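Local structure of putative oxidoreductase FAD-binding subunit (Sulfolobus tokodaii, 4ZOH) at residues D26-A31 against R43-S48; Y69-L74 against I164-F169; V205-T210 against K220-E225. The protein binds FAD and probably serves as the flavoprotein subunit that passes electrons within a multi-subunit oxidoreductase of the molybdopterin dehydrogenase family. All blocks are in the same frame, centred on the assembly; numbering follows the deposited sequence.

Overall arrangement
From the N terminus, contact 1 comes first. It closes the connection through helix 36-41, at the edge strand 28-30 of the parallel sheet. Segment 26-31 there also binds FAD. Contact 2 opens next and spans about ninety residues. It joins strand 68-72 to strand 160-167 in the five-stranded antiparallel sheet of the same FAD-binding domain. Contact 3 closes a short connection from strand 201-210 through strand 217-218 to helix 220-226, in the C-terminal domain. The three follow in series, and none nests in or crosses another. Contacts 1 and 2 meet where Ala31 packs on Leu74. Contacts 2 and 3 meet where Phe169 packs on Arg206. Contacts 1 and 3 do not touch; their nearest atoms are about 19 Å apart.

Contact 1. Residues D26-A31 against R43-S48; sequences DARPLA and RLIRPS. With FAD (flavin-adenine dinucleotide), chain H.
Ile45 lays its CD1 methyl against the guanidinium group of Arg28, with Ile45 CD1 3.3 Å from Arg28 NH1. The segments belong to a beta-alpha-beta crossover. Strand 28-30 leads into helix 36-41, and residues 43-48 bring the chain back to strand 49-52, which runs parallel to the first. The two side chains cross at about a right angle. Ile45 holds CG1 opposite its own backbone N (chi1 -158°), which carries CD1 out to the arginine. The Arg28 chain is bent at chi2 and chi3, and its CD lies 3.6 Å from FAD O2B. The same segment also holds the cofactor through its backbone. Pro29 O accepts a hydrogen bond of 2.6 Å from FAD O2B, and Ala31 N donates one of 2.9 Å to the phosphate oxygen FAD O2A. Gly33 N, His34 N and Ser35 OG continue the FAD site just beyond Ala31. Arg46 takes little part; its NH2 forms a salt bridge with an acidic side chain on the chain of another protein. Pro47 is buried. Its CB presses on the backbone, 3.1 Å from Asp26 O, and also sits 4.2 Å from Arg28 CG. Leu40 of helix 36-41 packs on the proline as well. Ser48 ends the contact at Asp26, the first residue of the other segment. Ser48 OG donates a hydrogen bond of 2.7 Å to Asp26 OD1. Replacing Ser48 by an alanine would probably leave Asp26 OD1 without this donor and the carboxylate freer to turn. The serine hydroxyl meets OD1 from above the carboxylate, 38° out of its plane.

Contact 2. Residues Y69-L74 against I164-F169; sequences YKIGAL and IQVPTF
Ile164 O accepts a 2.7 Å hydrogen bond from Ile71 N. The same oxygen also receives a CA-H contact from Lys70, with Lys70 CA 3.6 Å from Ile164 O. The return bond runs from Ile164 N to Ile71 O, with an N-H...O angle of 169°. Two pairs further along, Tyr69 and Val166 repeat the pattern. Tyr69 N donates to Val166 O at 2.9 Å, and Val166 N donates to Tyr69 O at 3.1 Å. Between these two hydrogen-bonded pairs, Lys70 and Gln165 form a non-hydrogen-bonded pair, where Gln165 CA points a C-H at Tyr69 O. These are neighbouring strands of a five-stranded antiparallel sheet in the FAD-binding domain. They are far apart in sequence, and strands 62-64 and 129-134 continue the sheet beyond them. Ile71, Ile164, Tyr69 and Val166 share one face. On it Ile71 and Ile164 pack on Ile106 of helix 106-112. Val166 CG2 lies 3.8 Å from Tyr69 CB and also touches Ile71 CD1. Lys70 and Gln165 lie on the other face, CG against CG. Their polar ends have partners beyond the pair: Lys70 NZ bridges to Asp65, and Gln165 NE2 bonds to Glu163. Past the last pair the chain turns at Thr168. Tyr69 CG stands opposite its carbonyl carbon (chi1 -73°), and this sends the ring over toward that turn. Thr168 CG2 makes a CH-pi contact over one ring face, 4.0 Å from the centroid of the Tyr69 ring. Pro167 O meets the ring at its edge, in plane, 4.0 Å from Tyr69 CD2.

Contact 3. Residues V205-T210 against K220-E225; sequences VRIGLT and KGAEEE
Glu223 reaches from the helix across the backbone of the strand, its CG over Val205 O and its carboxylate against the N-H of Ile207. Ile207 N donates to Glu223 OE2 at 2.7 Å, with an N-H...O angle of 159°. The hydrogen bond meets OE2 on its anti side, 31° out of the carboxylate plane. An extended chain beyond CG makes this reach possible. The Ile207 and Glu223 side chains slide past each other in opposite directions. Beside this bond the packing is mostly by carbon atoms. Ile207 CD1 touches the Ala222 CB methyl at 3.8 Å. Val205 sets CG1 between its backbone N and carbonyl carbon (chi1 60°), and from there Val205 CG1 lies 3.8 Å from Glu223 O. Leu226 of the same helix packs on both Val205 and Ile207. Strand 201-210 pairs with the short strand 217-218, and helix 220-226 follows after one residue. The helix then folds back over the strand, nearly antiparallel to it, with the axes of the two segments 7.8 Å apart. It thus packs on the antiparallel sheet of strands 173-179, 189-198, 201-210 and 217-218, in a C-terminal domain of the CO dehydrogenase flavoprotein type. The carboxylate also has two basic partners. Lys220 NZ forms a salt bridge to Glu223 OE1 at 3.4 Å, and Arg218 NE bridges to OE2. Glu223 is buried, but one backbone N-H and two cationic groups hold its carboxylate, so its negative charge is probably well compensated and the ionised form favoured.

Contact 1. Residues D26-A31 against R43-S48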
loop_
_atom_site.group_PDB
_atom_site.type_symbol
_atom_site.label_atom_id
_atom_site.label_comp_id
_atom_site.label_asym_id
_atom_site.label_seq_id
_atom_site.Cartn_x
_atom_site.Cartn_y
_atom_site.Cartn_z
ATOM N N ASP B 26 22.099 -32.302 20.396
ATOM C CA ASP B 26 20.831 -31.631 20.571
ATOM C C ASP B 26 20.221 -31.120 19.251
ATOM O O ASP B 26 19.332 -30.285 19.245
ATOM C CB ASP B 26 21.029 -30.517 21.553
ATOM C CG ASP B 26 21.690 -29.397 20.934
ATOM O OD1 ASP B 26 22.664 -29.610 20.165
ATOM O OD2 ASP B 26 21.182 -28.301 21.148
ATOM N N ALA B 27 20.728 -31.617 18.142
ATOM C CA ALA B 27 20.093 -31.473 16.855
ATOM C C ALA B 27 18.909 -32.443 16.789
ATOM O O ALA B 27 19.005 -33.541 17.303
ATOM C CB ALA B 27 21.075 -31.781 15.754
ATOM N N ARG B 28 17.802 -32.031 16.189
ATOM C CA ARG B 28 16.594 -32.884 16.060
ATOM C C ARG B 28 16.369 -33.192 14.580
ATOM O O ARG B 28 16.467 -32.283 13.746
ATOM C CB ARG B 28 15.355 -32.170 16.665
ATOM C CG ARG B 28 15.275 -32.169 18.190
ATOM C CD ARG B 28 14.846 -33.550 18.664
ATOM N NE ARG B 28 15.605 -34.008 19.817
ATOM C CZ ARG B 28 15.111 -34.106 21.058
ATOM N NH1 ARG B 28 13.847 -33.780 21.314
ATOM N NH2 ARG B 28 15.872 -34.544 22.062
ATOM N N PRO B 29 16.080 -34.461 14.226
ATOM C CA PRO B 29 15.714 -34.672 12.833
ATOM C C PRO B 29 14.261 -34.260 12.521
ATOM O O PRO B 29 13.397 -34.275 13.429
ATOM C CB PRO B 29 15.871 -36.174 12.668
ATOM C CG PRO B 29 15.582 -36.711 14.018
ATOM C CD PRO B 29 16.183 -35.734 14.965
ATOM N N LEU B 30 13.992 -33.943 11.252
ATOM C CA LEU B 30 12.665 -33.457 10.800
ATOM C C LEU B 30 12.109 -34.458 9.848
ATOM O O LEU B 30 12.697 -34.681 8.807
ATOM C CB LEU B 30 12.775 -32.103 10.071
ATOM C CG LEU B 30 11.570 -31.544 9.246
ATOM C CD1 LEU B 30 10.349 -31.289 10.150
ATOM C CD2 LEU B 30 11.955 -30.258 8.472
ATOM N N ALA B 31 10.949 -35.024 10.177
ATOM C CA ALA B 31 10.198 -35.860 9.256
ATOM C C ALA B 31 8.994 -35.075 8.697
ATOM O O ALA B 31 9.177 -34.150 7.879
ATOM C CB ALA B 31 9.756 -37.156 9.937
ATOM N N ARG B 43 8.108 -22.634 21.204
ATOM C CA ARG B 43 9.433 -22.518 21.803
ATOM C C ARG B 43 9.603 -23.432 23.025
ATOM O O ARG B 43 10.277 -23.098 23.998
ATOM C CB ARG B 43 9.797 -21.041 22.081
ATOM C CG ARG B 43 9.920 -20.229 20.775
ATOM C CD ARG B 43 10.536 -18.864 20.978
ATOM N NE ARG B 43 10.321 -18.107 19.745
ATOM C CZ ARG B 43 11.007 -17.018 19.386
ATOM N NH1 ARG B 43 11.971 -16.529 20.172
ATOM N NH2 ARG B 43 10.715 -16.421 18.247
ATOM N N LEU B 44 8.981 -24.591 22.945
ATOM C CA LEU B 44 9.107 -25.627 23.977
ATOM C C LEU B 44 10.351 -26.474 23.734
ATOM O O LEU B 44 10.701 -27.279 24.547
ATOM C CB LEU B 44 7.834 -26.502 23.983
ATOM C CG LEU B 44 6.533 -25.767 24.302
ATOM C CD1 LEU B 44 5.350 -26.637 23.978
ATOM C CD2 LEU B 44 6.446 -25.315 25.748
ATOM N N ILE B 45 11.010 -26.293 22.596
ATOM C CA ILE B 45 12.292 -26.936 22.288
ATOM C C ILE B 45 13.162 -25.903 21.587
ATOM O O ILE B 45 12.640 -25.003 20.907
ATOM C CB ILE B 45 12.076 -28.251 21.479
ATOM C CG1 ILE B 45 13.244 -29.213 21.593
ATOM C CG2 ILE B 45 11.660 -28.051 20.014
ATOM C CD1 ILE B 45 12.769 -30.644 21.416
ATOM N N ARG B 46 14.478 -26.033 21.738
ATOM C CA ARG B 46 15.443 -25.065 21.201
ATOM C C ARG B 46 16.670 -25.804 20.737
ATOM O O ARG B 46 17.701 -25.681 21.349
ATOM C CB ARG B 46 15.871 -24.079 22.274
ATOM C CG ARG B 46 14.780 -23.130 22.693
ATOM C CD ARG B 46 15.264 -22.200 23.780
ATOM N NE ARG B 46 14.201 -21.303 24.211
ATOM C CZ ARG B 46 13.909 -20.158 23.608
ATOM N NH1 ARG B 46 14.580 -19.746 22.523
ATOM N NH2 ARG B 46 12.932 -19.424 24.085
ATOM N N PRO B 47 16.561 -26.574 19.643
ATOM C CA PRO B 47 17.709 -27.325 19.222
ATOM C C PRO B 47 18.689 -26.407 18.489
ATOM O O PRO B 47 18.307 -25.328 18.072
ATOM C CB PRO B 47 17.124 -28.362 18.269
ATOM C CG PRO B 47 15.804 -27.857 17.844
ATOM C CD PRO B 47 15.466 -26.631 18.654
ATOM N N SER B 48 19.933 -26.847 18.337
ATOM C CA SER B 48 20.977 -26.092 17.677
ATOM C C SER B 48 20.774 -26.250 16.193
ATOM O O SER B 48 21.006 -25.316 15.421
ATOM C CB SER B 48 22.344 -26.651 18.074
ATOM O OG SER B 48 22.336 -28.075 17.984
HETATM P PA FAD H . 8.083 -34.788 13.355
HETATM O O1A FAD H . 7.241 -33.695 13.920
HETATM O O2A FAD H . 8.937 -34.572 12.179
HETATM O O5B FAD H . 9.032 -35.342 14.465
HETATM C C5B FAD H . 8.506 -35.622 15.798
HETATM C C4B FAD H . 9.719 -36.157 16.742
HETATM O O4B FAD H . 10.391 -37.358 16.188
HETATM C C3B FAD H . 10.812 -35.095 16.754
HETATM O O3B FAD H . 11.371 -35.030 18.043
HETATM C C2B FAD H . 11.832 -35.547 15.682
HETATM O O2B FAD H . 13.167 -35.073 15.900
HETATM C C1B FAD H . 11.819 -37.027 15.853
HETATM N N9A FAD H . 11.832 -37.917 14.697
HETATM C C8A FAD H . 11.106 -37.854 13.584
HETATM N N7A FAD H . 11.369 -38.940 12.820
HETATM C C5A FAD H . 12.276 -39.694 13.487
HETATM C C6A FAD H . 12.913 -40.925 13.224
HETATM N N6A FAD H . 12.603 -41.559 12.096
HETATM N N1A FAD H . 13.802 -41.419 14.106
HETATM C C2A FAD H . 14.058 -40.801 15.288
HETATM N N3A FAD H . 13.474 -39.630 15.559
HETATM C C4A FAD H . 12.574 -39.052 14.683
HETATM N N1 FAD H . -1.299 -37.610 16.274
HETATM C C2 FAD H . -2.132 -38.639 16.702
HETATM O O2 FAD H . -1.642 -39.702 17.025
HETATM N N3 FAD H . -3.483 -38.473 16.755
HETATM C C4 FAD H . -4.050 -37.289 16.416
HETATM O O4 FAD H . -5.282 -37.209 16.438
HETATM C C4X FAD H . -3.217 -36.223 16.012
HETATM N N5 FAD H . -3.790 -35.021 15.661
HETATM C C5X FAD H . -2.933 -33.946 15.278
HETATM C C6 FAD H . -3.520 -32.720 14.987
HETATM C C7 FAD H . -2.716 -31.645 14.574
HETATM C C7M FAD H . -3.440 -30.317 14.261
HETATM C C8 FAD H . -1.317 -31.803 14.491
HETATM C C8M FAD H . -0.360 -30.653 14.076
HETATM C C9 FAD H . -0.718 -33.029 14.835
HETATM C C9A FAD H . -1.530 -34.104 15.207
HETATM N N10 FAD H . -0.977 -35.355 15.557
HETATM C C10 FAD H . -1.847 -36.392 15.945
HETATM C "C1'" FAD H . 0.459 -35.607 15.528
HETATM C "C2'" FAD H . 0.914 -36.084 14.136
HETATM O "O2'" FAD H . 0.465 -37.444 13.965
HETATM C "C3'" FAD H . 2.449 -35.952 13.930
HETATM O "O3'" FAD H . 2.653 -36.100 12.522
HETATM C "C4'" FAD H . 3.256 -37.014 14.658
HETATM O "O4'" FAD H . 2.884 -36.991 16.037
HETATM C "C5'" FAD H . 4.777 -36.783 14.530
HETATM O "O5'" FAD H . 5.151 -37.344 13.243
HETATM P P FAD H . 5.946 -36.463 12.205
HETATM O O1P FAD H . 6.419 -37.363 11.111
HETATM O O2P FAD H . 5.150 -35.280 11.809
HETATM O O3P FAD H . 7.173 -36.095 13.130
#

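Contact 2. Residues Y69-L74 against I164-F169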
loop_
_atom_site.group_PDB
_atom_site.type_symbol
_atom_site.label_atom_id
_atom_site.label_comp_id
_atom_site.label_asym_id
_atom_site.label_seq_id
_atom_site.Cartn_x
_atom_site.Cartn_y
_atom_site.Cartn_z
ATOM N N TYR B 69 4.470 -57.279 7.699
ATOM C CA TYR B 69 4.548 -56.011 6.990
ATOM C C TYR B 69 5.729 -55.212 7.527
ATOM O O TYR B 69 5.912 -55.112 8.758
ATOM C CB TYR B 69 3.302 -55.211 7.204
ATOM C CG TYR B 69 2.072 -55.696 6.491
ATOM C CD1 TYR B 69 1.916 -55.464 5.138
ATOM C CD2 TYR B 69 1.008 -56.333 7.212
ATOM C CE1 TYR B 69 0.747 -55.835 4.482
ATOM C CE2 TYR B 69 -0.159 -56.739 6.566
ATOM C CZ TYR B 69 -0.279 -56.483 5.212
ATOM O OH TYR B 69 -1.388 -56.853 4.530
ATOM N N LYS B 70 6.553 -54.705 6.605
ATOM C CA LYS B 70 7.636 -53.798 6.956
ATOM C C LYS B 70 7.281 -52.411 6.409
ATOM O O LYS B 70 6.869 -52.257 5.235
ATOM C CB LYS B 70 8.978 -54.310 6.439
ATOM C CG LYS B 70 9.193 -55.769 6.770
ATOM C CD LYS B 70 10.644 -56.118 6.818
ATOM C CE LYS B 70 10.761 -57.532 7.340
ATOM N NZ LYS B 70 12.188 -57.877 7.394
ATOM N N ILE B 71 7.363 -51.425 7.313
ATOM C CA ILE B 71 6.816 -50.106 7.044
ATOM C C ILE B 71 7.948 -49.137 7.217
ATOM O O ILE B 71 8.492 -49.010 8.327
ATOM C CB ILE B 71 5.650 -49.718 8.000
ATOM C CG1 ILE B 71 4.530 -50.726 7.916
ATOM C CG2 ILE B 71 5.142 -48.276 7.704
ATOM C CD1 ILE B 71 3.879 -50.888 9.254
ATOM N N GLY B 72 8.290 -48.428 6.146
ATOM C CA GLY B 72 9.378 -47.433 6.271
ATOM C C GLY B 72 8.993 -46.341 7.254
ATOM O O GLY B 72 7.837 -45.897 7.242
ATOM N N ALA B 73 9.946 -45.869 8.066
ATOM C CA ALA B 73 9.652 -44.807 8.995
ATOM C C ALA B 73 9.073 -43.524 8.382
ATOM O O ALA B 73 8.382 -42.802 9.076
ATOM C CB ALA B 73 10.862 -44.455 9.851
ATOM N N LEU B 74 9.376 -43.221 7.128
ATOM C CA LEU B 74 8.943 -41.952 6.558
ATOM C C LEU B 74 7.587 -42.113 5.890
ATOM O O LEU B 74 7.063 -41.134 5.360
ATOM C CB LEU B 74 9.957 -41.360 5.571
ATOM C CG LEU B 74 11.212 -40.650 6.090
ATOM C CD1 LEU B 74 11.802 -39.883 4.926
ATOM C CD2 LEU B 74 10.983 -39.703 7.239
ATOM N N ILE B 164 9.102 -49.945 10.951
ATOM C CA ILE B 164 8.173 -50.550 11.877
ATOM C C ILE B 164 7.764 -51.861 11.236
ATOM O O ILE B 164 7.469 -51.902 9.986
ATOM C CB ILE B 164 6.925 -49.652 12.186
ATOM C CG1 ILE B 164 7.296 -48.406 13.013
ATOM C CG2 ILE B 164 5.940 -50.413 13.084
ATOM C CD1 ILE B 164 8.181 -47.372 12.318
ATOM N N GLN B 165 7.811 -52.922 12.072
ATOM C CA GLN B 165 7.345 -54.316 11.689
ATOM C C GLN B 165 6.153 -54.807 12.506
ATOM O O GLN B 165 6.084 -54.644 13.745
ATOM C CB GLN B 165 8.476 -55.300 11.915
ATOM C CG GLN B 165 9.645 -55.181 10.940
ATOM C CD GLN B 165 10.873 -55.801 11.559
ATOM O OE1 GLN B 165 10.747 -56.752 12.342
ATOM N NE2 GLN B 165 12.056 -55.252 11.268
ATOM N N VAL B 166 5.199 -55.386 11.806
ATOM C CA VAL B 166 3.993 -55.941 12.422
ATOM C C VAL B 166 3.674 -57.275 11.708
ATOM O O VAL B 166 3.970 -57.420 10.513
ATOM C CB VAL B 166 2.771 -54.968 12.305
ATOM C CG1 VAL B 166 2.955 -53.715 13.191
ATOM C CG2 VAL B 166 2.421 -54.630 10.856
ATOM N N PRO B 167 3.041 -58.244 12.419
ATOM C CA PRO B 167 2.563 -59.458 11.741
ATOM C C PRO B 167 1.470 -59.075 10.740
ATOM O O PRO B 167 0.895 -57.974 10.827
ATOM C CB PRO B 167 1.965 -60.290 12.895
ATOM C CG PRO B 167 2.634 -59.760 14.133
ATOM C CD PRO B 167 2.778 -58.278 13.874
ATOM N N THR B 168 1.138 -59.970 9.816
ATOM C CA THR B 168 0.161 -59.650 8.772
ATOM C C THR B 168 -1.312 -59.813 9.120
ATOM O O THR B 168 -2.181 -59.328 8.377
ATOM C CB THR B 168 0.416 -60.426 7.483
ATOM O OG1 THR B 168 0.631 -61.782 7.824
ATOM C CG2 THR B 168 1.636 -59.900 6.835
ATOM N N PHE B 169 -1.583 -60.508 10.236
ATOM C CA PHE B 169 -2.951 -60.750 10.780
ATOM C C PHE B 169 -4.001 -61.117 9.763
ATOM O O PHE B 169 -5.127 -60.597 9.842
ATOM C CB PHE B 169 -3.433 -59.566 11.626
ATOM C CG PHE B 169 -2.540 -59.262 12.781
ATOM C CD1 PHE B 169 -2.631 -60.009 13.955
ATOM C CD2 PHE B 169 -1.608 -58.233 12.698
ATOM C CE1 PHE B 169 -1.777 -59.740 15.009
ATOM C CE2 PHE B 169 -0.774 -57.932 13.752
ATOM C CZ PHE B 169 -0.853 -58.700 14.908
#

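Contact 3. Residues V205-T210 against K220-E225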
loop_
_atom_site.group_PDB
_atom_site.type_symbol
_atom_site.label_atom_id
_atom_site.label_comp_id
_atom_site.label_asym_id
_atom_site.label_seq_id
_atom_site.Cartn_x
_atom_site.Cartn_y
_atom_site.Cartn_z
ATOM N N VAL B 205 -6.906 -62.821 20.713
ATOM C CA VAL B 205 -7.482 -61.491 20.907
ATOM C C VAL B 205 -6.406 -60.525 21.415
ATOM O O VAL B 205 -5.567 -60.910 22.209
ATOM C CB VAL B 205 -8.749 -61.500 21.768
ATOM C CG1 VAL B 205 -8.444 -62.058 23.161
ATOM C CG2 VAL B 205 -9.406 -60.113 21.804
ATOM N N ARG B 206 -6.379 -59.301 20.873
ATOM C CA ARG B 206 -5.420 -58.286 21.349
ATOM C C ARG B 206 -6.111 -56.955 21.495
ATOM O O ARG B 206 -6.838 -56.514 20.598
ATOM C CB ARG B 206 -4.232 -58.186 20.396
ATOM C CG ARG B 206 -3.446 -59.472 20.228
ATOM C CD ARG B 206 -3.345 -59.772 18.748
ATOM N NE ARG B 206 -2.375 -60.797 18.425
ATOM C CZ ARG B 206 -1.055 -60.653 18.359
ATOM N NH1 ARG B 206 -0.451 -59.486 18.588
ATOM N NH2 ARG B 206 -0.306 -61.705 18.049
ATOM N N ILE B 207 -5.928 -56.347 22.657
ATOM C CA ILE B 207 -6.592 -55.086 22.973
ATOM C C ILE B 207 -5.597 -54.016 23.439
ATOM O O ILE B 207 -4.868 -54.217 24.448
ATOM C CB ILE B 207 -7.713 -55.289 23.978
ATOM C CG1 ILE B 207 -8.681 -56.348 23.440
ATOM C CG2 ILE B 207 -8.421 -53.966 24.184
ATOM C CD1 ILE B 207 -9.864 -56.672 24.323
ATOM N N GLY B 208 -5.488 -52.916 22.670
ATOM C CA GLY B 208 -4.546 -51.842 23.073
ATOM C C GLY B 208 -5.269 -50.582 23.535
ATOM O O GLY B 208 -6.283 -50.186 22.958
ATOM N N LEU B 209 -4.745 -49.967 24.591
ATOM C CA LEU B 209 -5.329 -48.774 25.120
ATOM C C LEU B 209 -4.336 -47.623 25.018
ATOM O O LEU B 209 -3.186 -47.695 25.471
ATOM C CB LEU B 209 -5.764 -48.954 26.585
ATOM C CG LEU B 209 -6.730 -50.054 27.063
ATOM C CD1 LEU B 209 -6.974 -49.843 28.561
ATOM C CD2 LEU B 209 -8.028 -50.148 26.258
ATOM N N THR B 210 -4.833 -46.544 24.444
ATOM C CA THR B 210 -4.109 -45.302 24.416
ATOM C C THR B 210 -4.910 -44.187 25.096
ATOM O O THR B 210 -6.150 -44.276 25.285
ATOM C CB THR B 210 -3.660 -44.949 22.972
ATOM O OG1 THR B 210 -2.709 -43.868 23.033
ATOM C CG2 THR B 210 -4.869 -44.591 22.098
ATOM N N LYS B 220 -5.036 -56.521 29.389
ATOM C CA LYS B 220 -4.752 -57.902 29.828
ATOM C C LYS B 220 -5.975 -58.663 30.375
ATOM O O LYS B 220 -6.219 -59.832 30.046
ATOM C CB LYS B 220 -3.592 -57.897 30.855
ATOM C CG LYS B 220 -2.183 -57.629 30.308
ATOM C CD LYS B 220 -1.521 -58.842 29.635
ATOM C CE LYS B 220 -2.004 -59.126 28.181
ATOM N NZ LYS B 220 -1.016 -58.852 27.083
ATOM N N GLY B 221 -6.760 -57.965 31.185
ATOM C CA GLY B 221 -7.942 -58.532 31.816
ATOM C C GLY B 221 -9.066 -58.736 30.829
ATOM O O GLY B 221 -9.857 -59.706 30.940
ATOM N N ALA B 222 -9.177 -57.821 29.870
ATOM C CA ALA B 222 -10.216 -57.984 28.864
ATOM C C ALA B 222 -9.833 -59.154 27.957
ATOM O O ALA B 222 -10.696 -59.955 27.515
ATOM C CB ALA B 222 -10.442 -56.696 28.082
ATOM N N GLU B 223 -8.538 -59.275 27.733
ATOM C CA GLU B 223 -7.999 -60.389 26.960
ATOM C C GLU B 223 -8.233 -61.790 27.564
ATOM O O GLU B 223 -8.831 -62.658 26.890
ATOM C CB GLU B 223 -6.530 -60.153 26.631
ATOM C CG GLU B 223 -6.401 -59.149 25.509
ATOM C CD GLU B 223 -4.977 -58.677 25.329
ATOM O OE1 GLU B 223 -4.042 -59.429 25.701
ATOM O OE2 GLU B 223 -4.809 -57.555 24.790
ATOM N N GLU B 224 -7.754 -62.004 28.793
ATOM C CA GLU B 224 -8.139 -63.151 29.638
ATOM C C GLU B 224 -9.617 -63.527 29.522
ATOM O O GLU B 224 -9.946 -64.627 29.192
ATOM C CB GLU B 224 -7.903 -62.780 31.070
ATOM C CG GLU B 224 -6.633 -63.309 31.675
ATOM C CD GLU B 224 -6.709 -63.091 33.162
ATOM O OE1 GLU B 224 -7.719 -63.497 33.765
ATOM O OE2 GLU B 224 -5.803 -62.459 33.721
ATOM N N GLU B 225 -10.507 -62.577 29.709
ATOM C CA GLU B 225 -11.942 -62.830 29.596
ATOM C C GLU B 225 -12.434 -63.362 28.245
ATOM O O GLU B 225 -13.484 -63.991 28.177
ATOM C CB GLU B 225 -12.681 -61.567 29.956
ATOM C CG GLU B 225 -13.726 -61.699 31.024
ATOM C CD GLU B 225 -13.458 -62.850 31.986
ATOM O OE1 GLU B 225 -12.517 -62.779 32.867
ATOM O OE2 GLU B 225 -14.228 -63.810 31.785
#